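Local coordinates for protein arginase (Trypanosoma brucei brucei, PDB 4RHJ) that is of unknown function but adopts the arginase-deacetylase fold, having evolved without the binuclear manganese cluster that gives its arginase relatives their activity, at residues 64-67 against 68-72; 152-155 against 156-160. One frame throughout, in Å; residues are numbered along the deposited sequence.

Contact 1 of 2, residues 64-67 against 68-72; sequences FFLQ and SPRDC
Arg70 swings its guanidinium group back over the end of helix 62-66 and meets the carbonyls of Phe65 and Leu66. Its chain starts with CG beside the backbone N and kinks again at the next bond (chi2 -66°), which turns the flat group back toward the helix instead of letting it run on with the loop. Phe65 O lies at the edge of the guanidinium, near its plane, and takes a weak bond from Arg70 NH1 at 3.2 Å. Leu66 O sits obliquely to the same group. It is reached by two weak bonds, from Arg70 NH1 at 3.1 Å and Arg70 NH2 at 2.9 Å, so NH1 is shared between two carbonyls.

Ser68 OG works on a third carbonyl, Phe64 O. With OG set beside its own backbone N (chi1 -49°), the hydroxyl points to Phe64 O and donates a hydrogen bond, though the modelled OG to O separation of 2.4 Å is doubtfully short. The backbone of Ser68 adds a weak bond from its N to Phe65 O at 3.4 Å, giving that carbonyl a second donor. The Phe64 ring stands obliquely to the hydroxyl, with CD2 4.2 Å from Ser68 OG.

Outside the turn, Phe65 and Arg70 both pack on Leu78, and Asp71 OD2 is hydrogen-bonded to NE2 of Gln200 of the second subunit.

A short helix whose last carbonyls are taken up by a serine hydroxyl and a returning arginine is a C-terminal capping arrangement, here at the surface of the alpha/beta arginase fold, where the chain leaves the helix for strand 77-81.

Contact 2 of 2, residues 152-155 against 156-160; sequences EAYK and RLFPS
Tyr154 and Phe158 bring their rings together one turn apart, where helix 148-157 runs out. Phe158 CD2 stands over the centre of one face of the Tyr154 ring, 3.8 Å from Tyr154 CE1. The planes are inclined at 49°, an oblique aromatic pair. Tyr154 has CG anti to its N (chi1 -167°), whereas Phe158 keeps CG beside its N, and these torsions let Phe158 CD2 come over the Tyr154 ring.

Three backbone bonds close the helix. Arg156 N reaches Glu152 O at 3.1 Å, Leu157 N reaches Ala153 O at 3.3 Å, and Phe158 N reaches Tyr154 O over a suspiciously short distance. The next carbonyl, Lys155 O, faces Pro159 N, which has no hydrogen to give; Pro159 CB and CD lie against that oxygen instead. Lys155 CA also makes a CA-H...O contact with Phe158 O at 3.6 Å.

Charged side chains lie along this end. Lys155 bends at chi2 and stretches its aliphatic part past Pro159, bringing NZ to 3.5 Å from Pro159 O. Arg156 folds back alongside Ala153, whose CA lies at the edge of the guanidinium, in its plane, and its NE gives Ala153 O a weak bond at 3.5 Å. Its chi3 (-18°) lies far from a staggered value, which suggests strain. Glu152 keeps its carboxylate away from Arg156 and its OE1 is hydrogen-bonded to Tyr120 OH.

Chemically, the proline ends the run of donors, so Lys155 O gets no proton from Pro159 N, and the positive charges of Lys155 and Arg156, close to the last carbonyls of the helix, would be expected to suit the negative end of the helix dipole.

How the contacts relate
Contact 1 and contact 2 are in series along the chain and lie on opposite sides of its centre, 16 and 17 Å from it. Their own centres are 31 Å apart, and the nearest atoms stay about 20 Å from each other, so they do not touch. Both mark the place where a helix gives way to a loop leading into a strand of the parallel sheet: contact 1 precedes strand 77-81, and contact 2 precedes strand 163-168. That second strand neighbours 239-244, which ends in Asp244, a manganese ligand in another structure of this protein, with no manganese bound to this chain here; both contacts lie away from it. Contact 1 borders a second subunit; contact 2 touches none.

Contact 1 of 2, residues 64-67 against 68-72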
loop_
_atom_site.group_PDB
_atom_site.type_symbol
_atom_site.label_atom_id
_atom_site.label_comp_id
_atom_site.label_asym_id
_atom_site.label_seq_id
_atom_site.Cartn_x
_atom_site.Cartn_y
_atom_site.Cartn_z
ATOM N N PHE A 64 -17.042 12.955 7.151
ATOM C CA PHE A 64 -16.311 12.543 5.961
ATOM C C PHE A 64 -17.006 11.362 5.267
ATOM O O PHE A 64 -17.040 11.290 4.048
ATOM C CB PHE A 64 -14.874 12.183 6.334
ATOM C CG PHE A 64 -13.966 12.002 5.160
ATOM C CD1 PHE A 64 -13.423 13.099 4.513
ATOM C CD2 PHE A 64 -13.631 10.744 4.717
ATOM C CE1 PHE A 64 -12.568 12.941 3.436
ATOM C CE2 PHE A 64 -12.770 10.576 3.632
ATOM C CZ PHE A 64 -12.239 11.681 2.992
ATOM N N PHE A 65 -17.580 10.460 6.054
ATOM C CA PHE A 65 -18.348 9.334 5.525
ATOM C C PHE A 65 -19.659 9.785 4.890
ATOM O O PHE A 65 -20.163 9.167 3.951
ATOM C CB PHE A 65 -18.654 8.322 6.626
ATOM C CG PHE A 65 -19.562 7.213 6.189
ATOM C CD1 PHE A 65 -19.078 6.172 5.411
ATOM C CD2 PHE A 65 -20.896 7.206 6.541
ATOM C CE1 PHE A 65 -19.909 5.149 5.002
ATOM C CE2 PHE A 65 -21.732 6.177 6.135
ATOM C CZ PHE A 65 -21.237 5.153 5.371
ATOM N N LEU A 66 -20.221 10.866 5.412
ATOM C CA LEU A 66 -21.489 11.355 4.905
ATOM C C LEU A 66 -21.302 12.077 3.581
ATOM O O LEU A 66 -22.239 12.171 2.791
ATOM C CB LEU A 66 -22.158 12.263 5.929
ATOM C CG LEU A 66 -22.443 11.623 7.292
ATOM C CD1 LEU A 66 -23.113 12.627 8.209
ATOM C CD2 LEU A 66 -23.308 10.371 7.153
ATOM N N GLN A 67 -20.083 12.541 3.321
ATOM C CA GLN A 67 -19.792 13.281 2.092
ATOM C C GLN A 67 -19.201 12.365 1.013
ATOM O O GLN A 67 -18.956 12.778 -0.124
ATOM C CB GLN A 67 -18.850 14.452 2.389
ATOM C CG GLN A 67 -17.402 14.083 2.627
ATOM C CD GLN A 67 -16.458 15.249 2.382
ATOM O OE1 GLN A 67 -16.878 16.403 2.339
ATOM N NE2 GLN A 67 -15.182 14.949 2.207
ATOM N N SER A 68 -19.012 11.106 1.388
ATOM C CA SER A 68 -18.403 10.097 0.535
ATOM C C SER A 68 -19.414 9.510 -0.449
ATOM O O SER A 68 -20.622 9.613 -0.234
ATOM C CB SER A 68 -17.801 8.992 1.409
ATOM O OG SER A 68 -17.001 9.547 2.438
ATOM N N PRO A 69 -18.927 8.902 -1.540
ATOM C CA PRO A 69 -19.819 8.231 -2.478
ATOM C C PRO A 69 -20.746 7.223 -1.798
ATOM O O PRO A 69 -20.344 6.519 -0.869
ATOM C CB PRO A 69 -18.848 7.531 -3.426
ATOM C CG PRO A 69 -17.644 8.374 -3.404
ATOM C CD PRO A 69 -17.524 8.804 -1.974
ATOM N N ARG A 70 -21.990 7.169 -2.260
ATOM C CA ARG A 70 -22.967 6.229 -1.716
ATOM C C ARG A 70 -22.876 4.878 -2.421
ATOM O O ARG A 70 -23.432 3.886 -1.954
ATOM C CB ARG A 70 -24.377 6.800 -1.836
ATOM C CG ARG A 70 -24.626 8.001 -0.944
ATOM C CD ARG A 70 -24.580 7.616 0.541
ATOM N NE ARG A 70 -24.979 8.728 1.397
ATOM C CZ ARG A 70 -24.146 9.462 2.129
ATOM N NH1 ARG A 70 -22.844 9.199 2.139
ATOM N NH2 ARG A 70 -24.624 10.458 2.869
ATOM N N ASP A 71 -22.149 4.855 -3.540
ATOM C CA ASP A 71 -21.999 3.663 -4.366
ATOM C C ASP A 71 -21.074 2.646 -3.741
ATOM O O ASP A 71 -19.878 2.873 -3.657
ATOM C CB ASP A 71 -21.474 4.030 -5.741
ATOM C CG ASP A 71 -22.233 5.179 -6.365
ATOM O OD1 ASP A 71 -23.391 4.968 -6.789
ATOM O OD2 ASP A 71 -21.670 6.290 -6.434
ATOM N N CYS A 72 -21.645 1.515 -3.337
ATOM C CA CYS A 72 -20.924 0.453 -2.649
ATOM C C CYS A 72 -20.054 -0.387 -3.584
ATOM O O CYS A 72 -20.124 -0.249 -4.807
ATOM C CB CYS A 72 -21.905 -0.468 -1.918
ATOM S SG CYS A 72 -22.801 0.285 -0.546
#

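Contact 2 of 2, residues 152-155 against 156-160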
loop_
_atom_site.group_PDB
_atom_site.type_symbol
_atom_site.label_atom_id
_atom_site.label_comp_id
_atom_site.label_asym_id
_atom_site.label_seq_id
_atom_site.Cartn_x
_atom_site.Cartn_y
_atom_site.Cartn_z
ATOM N N GLU A 152 -23.258 -4.563 25.375
ATOM C CA GLU A 152 -23.899 -4.686 26.691
ATOM C C GLU A 152 -25.341 -4.178 26.717
ATOM O O GLU A 152 -26.153 -4.667 27.504
ATOM C CB GLU A 152 -23.074 -3.978 27.758
ATOM C CG GLU A 152 -21.945 -4.850 28.267
ATOM C CD GLU A 152 -21.387 -4.374 29.565
ATOM O OE1 GLU A 152 -21.266 -3.145 29.730
ATOM O OE2 GLU A 152 -21.070 -5.227 30.415
ATOM N N ALA A 153 -25.653 -3.218 25.850
ATOM C CA ALA A 153 -27.027 -2.789 25.602
ATOM C C ALA A 153 -27.853 -3.888 24.944
ATOM O O ALA A 153 -29.075 -3.938 25.088
ATOM C CB ALA A 153 -27.036 -1.587 24.749
ATOM N N TYR A 154 -27.170 -4.758 24.206
ATOM C CA TYR A 154 -27.817 -5.843 23.470
ATOM C C TYR A 154 -28.185 -6.980 24.399
ATOM O O TYR A 154 -29.288 -7.530 24.331
ATOM C CB TYR A 154 -26.903 -6.365 22.353
ATOM C CG TYR A 154 -27.612 -7.248 21.360
ATOM C CD1 TYR A 154 -27.883 -8.576 21.650
ATOM C CD2 TYR A 154 -28.019 -6.749 20.137
ATOM C CE1 TYR A 154 -28.538 -9.375 20.752
ATOM C CE2 TYR A 154 -28.678 -7.545 19.227
ATOM C CZ TYR A 154 -28.936 -8.853 19.539
ATOM O OH TYR A 154 -29.592 -9.643 18.633
ATOM N N LYS A 155 -27.238 -7.334 25.259
ATOM C CA LYS A 155 -27.417 -8.418 26.208
ATOM C C LYS A 155 -28.380 -8.020 27.326
ATOM O O LYS A 155 -28.997 -8.867 27.960
ATOM C CB LYS A 155 -26.067 -8.831 26.789
ATOM C CG LYS A 155 -26.033 -10.248 27.333
ATOM C CD LYS A 155 -26.275 -11.269 26.238
ATOM C CE LYS A 155 -25.984 -12.663 26.739
ATOM N NZ LYS A 155 -26.178 -13.660 25.671
ATOM N N ARG A 156 -28.492 -6.724 27.575
ATOM C CA ARG A 156 -29.489 -6.210 28.504
ATOM C C ARG A 156 -30.880 -6.435 27.931
ATOM O O ARG A 156 -31.759 -6.983 28.598
ATOM C CB ARG A 156 -29.250 -4.729 28.770
ATOM C CG ARG A 156 -30.479 -3.947 29.196
ATOM C CD ARG A 156 -30.467 -2.559 28.574
ATOM N NE ARG A 156 -29.129 -2.200 28.113
ATOM C CZ ARG A 156 -28.196 -1.659 28.889
ATOM N NH1 ARG A 156 -28.443 -1.423 30.168
ATOM N NH2 ARG A 156 -27.007 -1.372 28.391
ATOM N N LEU A 157 -31.058 -6.005 26.686
ATOM C CA LEU A 157 -32.277 -6.251 25.926
ATOM C C LEU A 157 -32.510 -7.738 25.666
ATOM O O LEU A 157 -33.609 -8.270 25.888
ATOM C CB LEU A 157 -32.223 -5.498 24.594
ATOM C CG LEU A 157 -32.210 -3.980 24.729
ATOM C CD1 LEU A 157 -32.203 -3.319 23.384
ATOM C CD2 LEU A 157 -33.412 -3.548 25.552
ATOM N N PHE A 158 -31.471 -8.412 25.190
ATOM C CA PHE A 158 -31.605 -9.818 24.861
ATOM C C PHE A 158 -30.552 -10.651 25.556
ATOM O O PHE A 158 -29.549 -11.006 24.951
ATOM C CB PHE A 158 -31.518 -10.009 23.355
ATOM C CG PHE A 158 -32.315 -9.006 22.579
ATOM C CD1 PHE A 158 -33.662 -9.208 22.348
ATOM C CD2 PHE A 158 -31.720 -7.859 22.082
ATOM C CE1 PHE A 158 -34.398 -8.289 21.639
ATOM C CE2 PHE A 158 -32.452 -6.937 21.377
ATOM C CZ PHE A 158 -33.794 -7.152 21.155
ATOM N N PRO A 159 -30.777 -10.965 26.835
ATOM C CA PRO A 159 -29.862 -11.809 27.611
ATOM C C PRO A 159 -29.916 -13.278 27.189
ATOM O O PRO A 159 -29.081 -14.083 27.609
ATOM C CB PRO A 159 -30.372 -11.636 29.038
ATOM C CG PRO A 159 -31.817 -11.389 28.869
ATOM C CD PRO A 159 -31.926 -10.527 27.644
ATOM N N SER A 160 -30.905 -13.612 26.368
ATOM C CA SER A 160 -31.074 -14.964 25.871
ATOM C C SER A 160 -30.221 -15.195 24.635
ATOM O O SER A 160 -29.783 -16.316 24.370
ATOM C CB SER A 160 -32.540 -15.226 25.542
ATOM O OG SER A 160 -32.999 -14.310 24.564
#